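Local coordinates for 4-oxalocrotonate tautomerase family enzyme (Burkholderia sp. RPE67, PDB 6VVM), which is of unknown function in detail but belongs to the tautomerase family, folding each chain into two beta-alpha-beta units, three chains forming a trimer, at residues A[5-10]-A[17-22]; A[31-36]-A[70-75]; A[48-53]-A[58-63]; A[64-69]-A[78-83]; A[87-92]-A[97-102]. One frame throughout, in Å; residues are numbered along the deposited sequence.

Contact 1 (A[5-10]-A[17-22]); sequences VYLPQG and ASLIDG
Leu19, on the helix that follows the first strand, overlaps Leu7 and Val5 with a single methyl. Its CD2 meets Leu7 CD1 at 4.2 Å, the two leucines reaching toward each other tip to tip, and lies 4.4 Å from Val5 CG1 a little farther back along the strand. Val5 and Leu7 are two residues apart, so both present their side chains on the strand face that the helix lies over, while Tyr6 between them takes the other face. Leu19 holds CG opposite its backbone N (chi1 178°), which extends the branch from the helix toward the sheet. The contact has no hydrogen bond across it; it is loose apolar packing between residues that are all buried. Around it, Leu19 also touches Leu42 of strand 39-45 and Val91 of helix 74-92, and Tyr6 packs on Lys104 of the second subunit and Ile65 of the third. Helix over strand, with strand 39-45 parallel beside strand 2-8, is the beta-alpha-beta crossover that forms the first half of this tautomerase-family fold.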
# COMPACT_ATOMS: atom_id res chain seq x y z
N VAL A 5 -8.85 1.32 2.50
CA VAL A 5 -9.24 2.45 3.33
C VAL A 5 -8.49 2.38 4.65
O VAL A 5 -8.61 1.41 5.40
CB VAL A 5 -10.76 2.48 3.57
CG1 VAL A 5 -11.13 3.75 4.30
CG2 VAL A 5 -11.49 2.37 2.24
N TYR A 6 -7.71 3.42 4.92
CA TYR A 6 -7.13 3.64 6.24
C TYR A 6 -8.15 4.37 7.12
O TYR A 6 -8.58 5.48 6.78
CB TYR A 6 -5.84 4.43 6.12
CG TYR A 6 -4.69 3.61 5.61
CD1 TYR A 6 -4.48 3.43 4.25
CD2 TYR A 6 -3.82 2.99 6.50
CE1 TYR A 6 -3.43 2.68 3.79
CE2 TYR A 6 -2.76 2.24 6.05
CZ TYR A 6 -2.56 2.09 4.70
OH TYR A 6 -1.50 1.33 4.27
N LEU A 7 -8.55 3.73 8.21
CA LEU A 7 -9.55 4.28 9.11
C LEU A 7 -9.17 3.97 10.54
O LEU A 7 -8.34 3.08 10.80
CB LEU A 7 -10.96 3.74 8.78
CG LEU A 7 -11.39 2.31 9.12
CD1 LEU A 7 -12.85 2.10 8.69
CD2 LEU A 7 -10.49 1.27 8.45
N PRO A 8 -9.69 4.72 11.50
CA PRO A 8 -9.37 4.45 12.90
C PRO A 8 -10.17 3.26 13.43
O PRO A 8 -11.18 2.85 12.85
CB PRO A 8 -9.78 5.74 13.63
CG PRO A 8 -10.16 6.72 12.55
CD PRO A 8 -10.55 5.90 11.36
N GLN A 9 -9.71 2.73 14.55
CA GLN A 9 -10.44 1.71 15.29
C GLN A 9 -11.74 2.28 15.85
O GLN A 9 -11.94 3.49 15.93
CB GLN A 9 -9.60 1.17 16.46
CG GLN A 9 -8.40 0.34 16.07
CD GLN A 9 -7.50 0.01 17.25
OE1 GLN A 9 -7.45 0.75 18.25
NE2 GLN A 9 -6.79 -1.09 17.15
N GLY A 10 -12.64 1.37 16.25
CA GLY A 10 -13.86 1.75 16.93
C GLY A 10 -15.13 1.68 16.11
O GLY A 10 -16.22 1.77 16.69
N ALA A 17 -19.37 -2.92 7.17
CA ALA A 17 -20.15 -3.51 6.08
C ALA A 17 -20.87 -2.45 5.25
O ALA A 17 -20.95 -2.56 4.02
CB ALA A 17 -21.14 -4.53 6.66
N SER A 18 -21.40 -1.40 5.90
CA SER A 18 -22.06 -0.35 5.13
C SER A 18 -21.04 0.49 4.36
O SER A 18 -21.34 1.00 3.28
CB SER A 18 -22.91 0.53 6.06
OG SER A 18 -23.35 1.70 5.39
N LEU A 19 -19.82 0.59 4.87
CA LEU A 19 -18.79 1.28 4.11
C LEU A 19 -18.37 0.49 2.88
O LEU A 19 -18.17 1.07 1.81
CB LEU A 19 -17.57 1.54 5.00
CG LEU A 19 -16.40 2.22 4.29
CD1 LEU A 19 -16.76 3.64 3.91
CD2 LEU A 19 -15.13 2.20 5.18
N ILE A 20 -18.21 -0.84 3.03
CA ILE A 20 -17.86 -1.68 1.89
C ILE A 20 -18.96 -1.61 0.84
O ILE A 20 -18.69 -1.51 -0.36
CB ILE A 20 -17.59 -3.13 2.35
CG1 ILE A 20 -16.17 -3.27 2.94
CG2 ILE A 20 -17.81 -4.11 1.18
CD1 ILE A 20 -16.03 -4.38 3.97
N ASP A 21 -20.21 -1.60 1.30
CA ASP A 21 -21.35 -1.49 0.39
C ASP A 21 -21.32 -0.17 -0.37
O ASP A 21 -21.44 -0.14 -1.60
CB ASP A 21 -22.65 -1.65 1.19
CG ASP A 21 -23.90 -1.33 0.37
OD1 ASP A 21 -24.01 -1.82 -0.78
OD2 ASP A 21 -24.78 -0.61 0.89
N GLY A 22 -21.14 0.93 0.35
CA GLY A 22 -21.23 2.23 -0.29
C GLY A 22 -20.07 2.51 -1.23
O GLY A 22 -20.25 3.07 -2.31

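Contact 2 (A[31-36]-A[70-75]); sequences IGAPAE and AGRTEA
The flat guanidinium of Arg72 has Ile31 CD1 over one face, 3.6 Å from the plane and displaced from the centre of the group, and a water at its edge in the plane. The methyl comes nearest at NH1, with Ile31 CD1 3.7 Å from Arg72 NH1, and sits 3.9 Å from Arg72 CZ; the isoleucine and arginine side chains cross obliquely. Ala33 CB approaches the same end of the group more loosely. No direct hydrogen bond joins the two segments, and the polar link runs through water. The in-plane water accepts from Arg72 NH1 at 2.7 Å and donates to Ile31 O at 2.9 Å. A second water accepts from Arg72 NE at 2.9 Å but has a long, weak bond to the same carbonyl. The third nitrogen, NH2, bonds to Ile69 O at the end of strand 63-69, so each nitrogen of the group has a partner and its rotation is restrained. The bend at chi2 (63°) turns the arginine back across Ile31. Ile31 ends helix 13-31, and Gly32, with positive phi, leads the chain out; Ile31 and Ala33 also touch the N-terminal Pro1. Next to Arg72, Thr73 is the N-cap of helix 74-92, its OG1 bonded to Gln76 N. A cation held by water near the carbonyl at a helix C terminus is probably favoured by the partial negative charge there, while the methyl over its face would shield that side of the group from solvent.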
# COMPACT_ATOMS: atom_id res chain seq x y z
N ILE A 31 -16.75 4.86 -12.28
CA ILE A 31 -15.89 4.37 -13.36
C ILE A 31 -16.50 3.18 -14.10
O ILE A 31 -15.92 2.74 -15.10
CB ILE A 31 -14.48 4.01 -12.84
CG1 ILE A 31 -14.50 2.68 -12.09
CG2 ILE A 31 -13.96 5.13 -11.90
CD1 ILE A 31 -13.11 2.21 -11.63
N GLY A 32 -17.63 2.66 -13.65
CA GLY A 32 -18.33 1.63 -14.40
C GLY A 32 -17.76 0.24 -14.27
O GLY A 32 -18.08 -0.62 -15.09
N ALA A 33 -16.92 -0.02 -13.27
CA ALA A 33 -16.47 -1.37 -13.04
C ALA A 33 -17.64 -2.22 -12.53
O ALA A 33 -18.46 -1.73 -11.75
CB ALA A 33 -15.32 -1.40 -12.03
N PRO A 34 -17.74 -3.47 -12.96
CA PRO A 34 -18.78 -4.35 -12.39
C PRO A 34 -18.58 -4.49 -10.89
O PRO A 34 -17.46 -4.66 -10.41
CB PRO A 34 -18.55 -5.68 -13.10
CG PRO A 34 -17.70 -5.37 -14.29
CD PRO A 34 -16.91 -4.15 -13.96
N ALA A 35 -19.68 -4.42 -10.14
CA ALA A 35 -19.63 -4.52 -8.69
C ALA A 35 -18.72 -5.65 -8.22
O ALA A 35 -17.93 -5.47 -7.29
CB ALA A 35 -21.03 -4.73 -8.10
N GLU A 36 -18.81 -6.80 -8.90
CA GLU A 36 -18.07 -7.98 -8.48
C GLU A 36 -16.56 -7.82 -8.63
O GLU A 36 -15.81 -8.60 -8.04
CB GLU A 36 -18.56 -9.18 -9.29
CG GLU A 36 -18.56 -8.92 -10.79
CD GLU A 36 -19.92 -8.48 -11.34
OE1 GLU A 36 -20.27 -8.93 -12.46
OE2 GLU A 36 -20.63 -7.70 -10.67
N ALA A 70 -4.74 0.91 -15.81
CA ALA A 70 -4.63 2.17 -16.54
C ALA A 70 -5.68 2.27 -17.65
O ALA A 70 -6.18 1.26 -18.17
CB ALA A 70 -3.22 2.33 -17.13
N GLY A 71 -6.04 3.50 -17.99
CA GLY A 71 -6.99 3.73 -19.07
C GLY A 71 -8.15 4.65 -18.73
O GLY A 71 -8.83 5.17 -19.62
N ARG A 72 -8.41 4.86 -17.45
CA ARG A 72 -9.54 5.70 -17.08
C ARG A 72 -9.23 7.15 -17.44
O ARG A 72 -8.08 7.59 -17.38
CB ARG A 72 -9.86 5.56 -15.60
CG ARG A 72 -10.79 4.39 -15.28
CD ARG A 72 -10.21 3.02 -15.64
NE ARG A 72 -11.21 2.00 -15.35
CZ ARG A 72 -10.99 0.88 -14.66
NH1 ARG A 72 -12.01 0.06 -14.43
NH2 ARG A 72 -9.77 0.57 -14.21
N THR A 73 -10.26 7.89 -17.86
CA THR A 73 -10.09 9.30 -18.17
C THR A 73 -9.96 10.13 -16.89
O THR A 73 -10.32 9.68 -15.80
CB THR A 73 -11.28 9.83 -18.98
OG1 THR A 73 -12.46 9.80 -18.16
CG2 THR A 73 -11.50 8.98 -20.22
N GLU A 74 -9.46 11.36 -17.05
CA GLU A 74 -9.42 12.28 -15.92
C GLU A 74 -10.82 12.50 -15.35
O GLU A 74 -10.98 12.63 -14.13
CB GLU A 74 -8.79 13.62 -16.33
CG GLU A 74 -7.32 13.49 -16.74
CD GLU A 74 -6.61 14.83 -16.82
OE1 GLU A 74 -7.05 15.78 -16.13
OE2 GLU A 74 -5.61 14.94 -17.56
N ALA A 75 -11.83 12.56 -16.22
CA ALA A 75 -13.21 12.75 -15.78
C ALA A 75 -13.68 11.59 -14.89
O ALA A 75 -14.31 11.81 -13.86
CB ALA A 75 -14.12 12.88 -17.00
O HOH W 1 -14.46 0.32 -15.56
O HOH W 2 -13.38 2.43 -17.18

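Contact 3 (A[48-53]-A[58-63]); sequences SNIGLG and PAALPV
Strand 50-52 runs beside the short 3-10 turn 58-60, with the CA atoms of Leu52 and Ala60 4.9 Å apart and those of Ile50 and Pro58 more widely spaced. This is the beta-hairpin 50-52/55-56 with the chain after it folded back over one side on its way to strand 63-69. Ala60 CB sits between Ile50 and Leu52, 3.5 Å from Ile50 CG2, 3.7 Å from Leu52 CB and 3.4 Å from Gly51 O. Ile50 crosses Leu61 at about a right angle. Its CG2 touches Leu61 CG at 3.7 Å, and its CD1 runs on toward Leu61 CD1 and the CA of Pro58. At the other end Leu52 sets CG opposite its backbone N (chi1 169°), which brings CD2 over Ala59, 3.8 Å from Ala59 CB. The turn itself is closed by Leu61 N bonding to Pro58 O, and a cis peptide precedes Pro62. Gly51 and Leu52 pair antiparallel with a strand of the third subunit, so the hairpin extends the sheet across the trimer interface; Ala60 O accepts from Arg100 NE of that subunit. Asn49 is fixed there too, its ND2 bonding to Ile103 O and Asp105 OD2 and its OD1 to Lys77 NZ, all three on the third subunit, while Ser48 OG donates to Asn49 OD1 at 2.8 Å.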
# COMPACT_ATOMS: atom_id res chain seq x y z
N SER A 48 -2.24 5.65 18.07
CA SER A 48 -0.79 5.72 18.18
C SER A 48 -0.09 5.64 16.83
O SER A 48 1.05 6.12 16.70
CB SER A 48 -0.29 4.58 19.07
OG SER A 48 -0.56 3.31 18.50
N ASN A 49 -0.74 5.05 15.82
CA ASN A 49 -0.15 4.81 14.51
C ASN A 49 -0.56 5.85 13.47
O ASN A 49 -0.17 5.71 12.31
CB ASN A 49 -0.55 3.41 14.01
CG ASN A 49 0.12 2.28 14.81
OD1 ASN A 49 0.36 2.40 16.01
ND2 ASN A 49 0.42 1.17 14.12
N ILE A 50 -1.32 6.88 13.84
CA ILE A 50 -1.92 7.81 12.89
C ILE A 50 -1.40 9.21 13.16
O ILE A 50 -1.64 9.76 14.24
CB ILE A 50 -3.45 7.81 12.99
CG1 ILE A 50 -4.01 6.40 13.13
CG2 ILE A 50 -4.04 8.51 11.80
CD1 ILE A 50 -5.48 6.38 13.55
N GLY A 51 -0.79 9.83 12.15
CA GLY A 51 -0.25 11.17 12.32
C GLY A 51 -0.86 12.24 11.43
O GLY A 51 -1.02 12.04 10.22
N LEU A 52 -1.20 13.38 12.03
CA LEU A 52 -1.70 14.55 11.31
C LEU A 52 -0.94 15.77 11.81
O LEU A 52 -0.95 16.06 13.02
CB LEU A 52 -3.20 14.74 11.52
CG LEU A 52 -3.82 16.06 11.05
CD1 LEU A 52 -3.40 16.38 9.63
CD2 LEU A 52 -5.35 16.06 11.17
N GLY A 53 -0.28 16.48 10.90
CA GLY A 53 0.52 17.61 11.33
C GLY A 53 1.60 17.26 12.33
O GLY A 53 2.05 18.12 13.08
N PRO A 58 -6.75 10.44 15.26
CA PRO A 58 -7.57 9.80 14.22
C PRO A 58 -8.06 10.76 13.16
O PRO A 58 -8.54 10.30 12.11
CB PRO A 58 -8.75 9.21 15.01
CG PRO A 58 -8.87 10.11 16.19
CD PRO A 58 -7.45 10.48 16.56
N ALA A 59 -7.97 12.07 13.39
CA ALA A 59 -8.39 13.08 12.43
C ALA A 59 -7.61 13.04 11.12
O ALA A 59 -8.00 13.72 10.17
CB ALA A 59 -8.26 14.47 13.05
N ALA A 60 -6.52 12.28 11.05
CA ALA A 60 -5.76 12.18 9.81
C ALA A 60 -6.50 11.38 8.75
O ALA A 60 -6.21 11.53 7.56
CB ALA A 60 -4.40 11.54 10.06
N LEU A 61 -7.42 10.53 9.17
CA LEU A 61 -8.14 9.59 8.34
C LEU A 61 -9.53 10.13 8.03
O LEU A 61 -10.03 11.01 8.74
CB LEU A 61 -8.22 8.24 9.06
CG LEU A 61 -6.81 7.74 9.44
CD1 LEU A 61 -6.81 6.32 9.96
CD2 LEU A 61 -5.84 7.86 8.27
N PRO A 62 -10.20 9.63 6.98
CA PRO A 62 -9.78 8.48 6.15
C PRO A 62 -8.93 8.79 4.91
O PRO A 62 -9.08 9.83 4.28
CB PRO A 62 -11.11 7.87 5.72
CG PRO A 62 -12.04 9.04 5.64
CD PRO A 62 -11.53 10.13 6.58
N VAL A 63 -8.04 7.86 4.59
CA VAL A 63 -7.24 7.90 3.37
C VAL A 63 -7.64 6.68 2.54
O VAL A 63 -7.59 5.55 3.03
CB VAL A 63 -5.74 7.90 3.66
CG1 VAL A 63 -4.94 7.74 2.36
CG2 VAL A 63 -5.35 9.18 4.41

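Contact 4 (A[64-69]-A[78-83]); sequences IIAILI and EALIAH
His83 N donates to Ala79 O at 2.8 Å, one of the i to i+4 backbone bonds of the helix from which Leu80 reaches down to Ala66 and Leu68 on the strand. Ala82 N bonds to Glu78 O in the same way, at 3.0 Å. No polar bond crosses between helix and strand. The contact rests on Leu80 CD2, which lies 3.8 Å from Leu68 CD1 and 4.2 Å from Ala66 CB, so that one methyl rests against two successive residues of the same strand face. Leu68 and Leu80 meet tip to tip. In Leu80 the CG is opposite the backbone N (chi1 -172°), carrying the branch out from the helix toward the sheet. Ala66 offers its CB alone, met more loosely than Leu68 CD1. Ile67, between Ala66 and Leu68, directs its CB away from the helix. All three touching residues are buried, and the backbones stay well apart, the CA atoms of Ala66 and Leu80 being 9.0 Å from each other. Ala66 is also touched by Leu84, one turn farther along helix 74-92, and by Leu3 of strand 2-8. Strand 63-69 lies between strands 2-8 and 100-106 in the four-stranded sheet. Helix 74-92 packs over it, beside helix 13-31, whose Ala30 and Ile31 touch Leu80, and Ile81 of the same helix turn rests on Val101 and Ile103 of strand 100-106.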
# COMPACT_ATOMS: atom_id res chain seq x y z
N ILE A 64 -8.06 6.91 1.30
CA ILE A 64 -8.48 5.83 0.42
C ILE A 64 -7.47 5.72 -0.71
O ILE A 64 -7.23 6.69 -1.43
CB ILE A 64 -9.89 6.06 -0.14
CG1 ILE A 64 -10.92 6.29 0.97
CG2 ILE A 64 -10.30 4.85 -0.97
CD1 ILE A 64 -11.22 7.79 1.28
N ILE A 65 -6.88 4.53 -0.87
CA ILE A 65 -6.05 4.23 -2.02
C ILE A 65 -6.87 3.36 -2.97
O ILE A 65 -7.42 2.33 -2.55
CB ILE A 65 -4.76 3.52 -1.61
CG1 ILE A 65 -3.96 4.41 -0.65
CG2 ILE A 65 -3.93 3.13 -2.83
CD1 ILE A 65 -2.85 3.68 0.09
N ALA A 66 -6.97 3.79 -4.22
CA ALA A 66 -7.73 3.08 -5.24
C ALA A 66 -6.78 2.68 -6.36
O ALA A 66 -6.16 3.55 -6.99
CB ALA A 66 -8.86 3.96 -5.80
N ILE A 67 -6.68 1.38 -6.60
CA ILE A 67 -5.79 0.83 -7.60
C ILE A 67 -6.61 0.37 -8.80
O ILE A 67 -7.46 -0.52 -8.67
CB ILE A 67 -4.96 -0.33 -7.03
CG1 ILE A 67 -4.18 0.19 -5.81
CG2 ILE A 67 -4.04 -0.89 -8.11
CD1 ILE A 67 -3.22 -0.81 -5.20
N LEU A 68 -6.33 0.96 -9.96
CA LEU A 68 -7.08 0.74 -11.19
C LEU A 68 -6.15 0.30 -12.31
O LEU A 68 -5.00 0.73 -12.36
CB LEU A 68 -7.78 2.03 -11.65
CG LEU A 68 -8.60 2.82 -10.64
CD1 LEU A 68 -9.05 4.14 -11.26
CD2 LEU A 68 -9.79 2.00 -10.20
N ILE A 69 -6.66 -0.52 -13.24
CA ILE A 69 -5.88 -0.74 -14.45
C ILE A 69 -5.89 0.55 -15.25
O ILE A 69 -6.92 1.24 -15.34
CB ILE A 69 -6.43 -1.93 -15.27
CG1 ILE A 69 -6.27 -3.23 -14.47
CG2 ILE A 69 -5.63 -2.07 -16.57
CD1 ILE A 69 -6.72 -4.49 -15.22
N GLU A 78 -11.86 11.92 -11.53
CA GLU A 78 -12.48 13.00 -10.74
C GLU A 78 -13.77 12.53 -10.09
O GLU A 78 -14.04 12.83 -8.92
CB GLU A 78 -12.75 14.20 -11.64
CG GLU A 78 -13.24 15.45 -10.94
CD GLU A 78 -13.24 16.65 -11.87
OE1 GLU A 78 -14.31 17.26 -12.04
OE2 GLU A 78 -12.18 16.96 -12.44
N ALA A 79 -14.60 11.80 -10.85
CA ALA A 79 -15.85 11.28 -10.29
C ALA A 79 -15.56 10.24 -9.21
O ALA A 79 -16.22 10.23 -8.16
CB ALA A 79 -16.73 10.70 -11.39
N LEU A 80 -14.58 9.37 -9.46
CA LEU A 80 -14.17 8.41 -8.45
C LEU A 80 -13.75 9.11 -7.16
O LEU A 80 -14.21 8.73 -6.07
CB LEU A 80 -13.05 7.52 -8.99
CG LEU A 80 -12.66 6.35 -8.08
CD1 LEU A 80 -13.84 5.42 -7.77
CD2 LEU A 80 -11.50 5.57 -8.67
N ILE A 81 -12.91 10.14 -7.26
CA ILE A 81 -12.50 10.91 -6.08
C ILE A 81 -13.72 11.48 -5.36
O ILE A 81 -13.84 11.40 -4.13
CB ILE A 81 -11.52 12.04 -6.48
CG1 ILE A 81 -10.13 11.46 -6.76
CG2 ILE A 81 -11.46 13.11 -5.39
CD1 ILE A 81 -9.20 12.45 -7.46
N ALA A 82 -14.67 12.05 -6.12
CA ALA A 82 -15.82 12.69 -5.48
C ALA A 82 -16.69 11.66 -4.78
O ALA A 82 -17.13 11.87 -3.65
CB ALA A 82 -16.62 13.47 -6.53
N HIS A 83 -16.94 10.52 -5.44
CA HIS A 83 -17.84 9.52 -4.89
C HIS A 83 -17.23 8.78 -3.71
O HIS A 83 -17.91 8.52 -2.72
CB HIS A 83 -18.24 8.51 -5.98
CG HIS A 83 -19.35 8.98 -6.87
ND1 HIS A 83 -20.66 8.55 -6.71
CD2 HIS A 83 -19.35 9.80 -7.95
CE1 HIS A 83 -21.41 9.10 -7.65
NE2 HIS A 83 -20.64 9.85 -8.42

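Contact 5 (A[87-92]-A[97-102]); sequences TSASVL and QSTRVM
The second beta-alpha-beta unit, strand 63-69, helix 74-92 and strand 100-106, turns from its helix into its last strand here, and Thr99, just before that strand, packs back on Ala89 and Ser88. A single methyl does the touching: Thr99 CG2 lies 4.0 Å from Ala89 CB and 4.2 Å from Ala89 N, and 4.5 Å from Ser88 CB. The contact is small, buried and without a hydrogen bond across it. The threonine's two branches divide the work, since chi1 of 63° puts CG2 opposite the carbonyl carbon, facing the helix, while OG1 bonds to Leu96 O in the connecting loop. Ser88 OG is likewise occupied within its own helix, by Leu84 O, and meets Thr99 through its carbon. With both hydroxyls spoken for by backbone carbonyls, the methyl of Thr99 is what meets the helix. The CA atoms of Ala89 and Thr99 are 6.8 Å apart, consistent with the small side chain of Ala89. Beyond Thr99 the chain becomes an outermost strand within this chain, paired with strand 63-69 on one side, while Arg100 and Val101 form an antiparallel ladder with a strand of the third subunit; Ser88 also touches Leu23 of helix 13-31.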
# COMPACT_ATOMS: atom_id res chain seq x y z
N THR A 87 -18.85 9.20 0.01
CA THR A 87 -19.28 7.96 0.65
C THR A 87 -18.55 7.74 1.97
O THR A 87 -19.16 7.42 3.00
CB THR A 87 -19.03 6.76 -0.28
OG1 THR A 87 -19.89 6.82 -1.42
CG2 THR A 87 -19.28 5.46 0.48
N SER A 88 -17.22 7.87 1.94
CA SER A 88 -16.45 7.66 3.16
C SER A 88 -16.86 8.64 4.25
O SER A 88 -17.08 8.25 5.40
CB SER A 88 -14.95 7.80 2.85
OG SER A 88 -14.55 6.77 1.96
N ALA A 89 -17.03 9.92 3.89
CA ALA A 89 -17.36 10.92 4.90
C ALA A 89 -18.75 10.68 5.46
O ALA A 89 -18.97 10.85 6.67
CB ALA A 89 -17.26 12.32 4.31
N SER A 90 -19.71 10.28 4.62
CA SER A 90 -21.06 10.10 5.11
C SER A 90 -21.18 8.85 5.97
O SER A 90 -21.80 8.88 7.04
CB SER A 90 -22.06 10.09 3.95
OG SER A 90 -22.31 8.78 3.50
N VAL A 91 -20.55 7.74 5.55
CA VAL A 91 -20.67 6.50 6.30
C VAL A 91 -19.89 6.58 7.61
O VAL A 91 -20.39 6.21 8.68
CB VAL A 91 -20.20 5.30 5.45
CG1 VAL A 91 -20.23 4.02 6.28
CG2 VAL A 91 -21.07 5.15 4.20
N LEU A 92 -18.66 7.07 7.55
CA LEU A 92 -17.86 7.20 8.76
C LEU A 92 -18.26 8.41 9.60
O LEU A 92 -17.74 8.57 10.71
CB LEU A 92 -16.38 7.29 8.42
CG LEU A 92 -15.75 6.09 7.72
CD1 LEU A 92 -14.27 6.36 7.47
CD2 LEU A 92 -15.94 4.85 8.57
N GLN A 97 -14.06 17.35 4.18
CA GLN A 97 -12.77 18.02 4.10
C GLN A 97 -11.62 17.15 4.61
O GLN A 97 -10.48 17.34 4.19
CB GLN A 97 -12.85 19.35 4.88
CG GLN A 97 -13.64 20.45 4.18
CD GLN A 97 -15.16 20.40 4.43
OE1 GLN A 97 -15.70 19.40 4.91
NE2 GLN A 97 -15.85 21.49 4.09
N SER A 98 -11.91 16.18 5.48
CA SER A 98 -10.89 15.32 6.05
C SER A 98 -10.50 14.14 5.16
O SER A 98 -9.53 13.46 5.48
CB SER A 98 -11.37 14.78 7.41
OG SER A 98 -12.44 13.85 7.22
N THR A 99 -11.22 13.89 4.06
CA THR A 99 -10.97 12.70 3.25
C THR A 99 -9.86 12.93 2.22
O THR A 99 -9.74 14.01 1.64
CB THR A 99 -12.24 12.24 2.53
OG1 THR A 99 -12.67 13.25 1.63
CG2 THR A 99 -13.38 11.94 3.53
N ARG A 100 -9.05 11.89 2.01
CA ARG A 100 -7.98 11.87 1.03
C ARG A 100 -8.17 10.67 0.11
O ARG A 100 -8.48 9.58 0.59
CB ARG A 100 -6.60 11.75 1.70
CG ARG A 100 -6.21 12.89 2.62
CD ARG A 100 -6.21 14.18 1.86
NE ARG A 100 -5.36 15.21 2.47
CZ ARG A 100 -5.63 15.82 3.63
NH1 ARG A 100 -4.83 16.77 4.08
NH2 ARG A 100 -6.68 15.46 4.34
N VAL A 101 -7.96 10.87 -1.19
CA VAL A 101 -8.00 9.78 -2.16
C VAL A 101 -6.72 9.80 -2.99
O VAL A 101 -6.30 10.86 -3.46
CB VAL A 101 -9.23 9.87 -3.09
CG1 VAL A 101 -9.16 8.76 -4.17
CG2 VAL A 101 -10.52 9.79 -2.28
N MET A 102 -6.13 8.62 -3.19
CA MET A 102 -4.96 8.49 -4.04
C MET A 102 -5.18 7.33 -5.01
O MET A 102 -5.49 6.21 -4.59
CB MET A 102 -3.69 8.26 -3.20
CG MET A 102 -3.21 9.51 -2.51
SD MET A 102 -2.63 9.22 -0.83
CE MET A 102 -1.59 7.77 -0.96

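How the contacts relate
From the N terminus, contact 1 closes the short loop between strand 2-8 and helix 13-31. Contact 2 opens where that helix ends and spans the following strands to the start of helix 74-92; contact 3, the folded-back hairpin region, nests inside this loop. Contact 4 begins inside it and ends beyond it, so contacts 2 and 4 cross, with Ile31 packing on Leu68 and Leu80. Contact 5 closes last, at the far end of helix 74-92. Tyr6 N to Val63 O links contacts 1 and 3, Pro62 O to Arg100 N contacts 3 and 5, and Ile64 N to Arg100 O contacts 4 and 5, while Leu19 on Val91 brings the two helices together over the shared sheet.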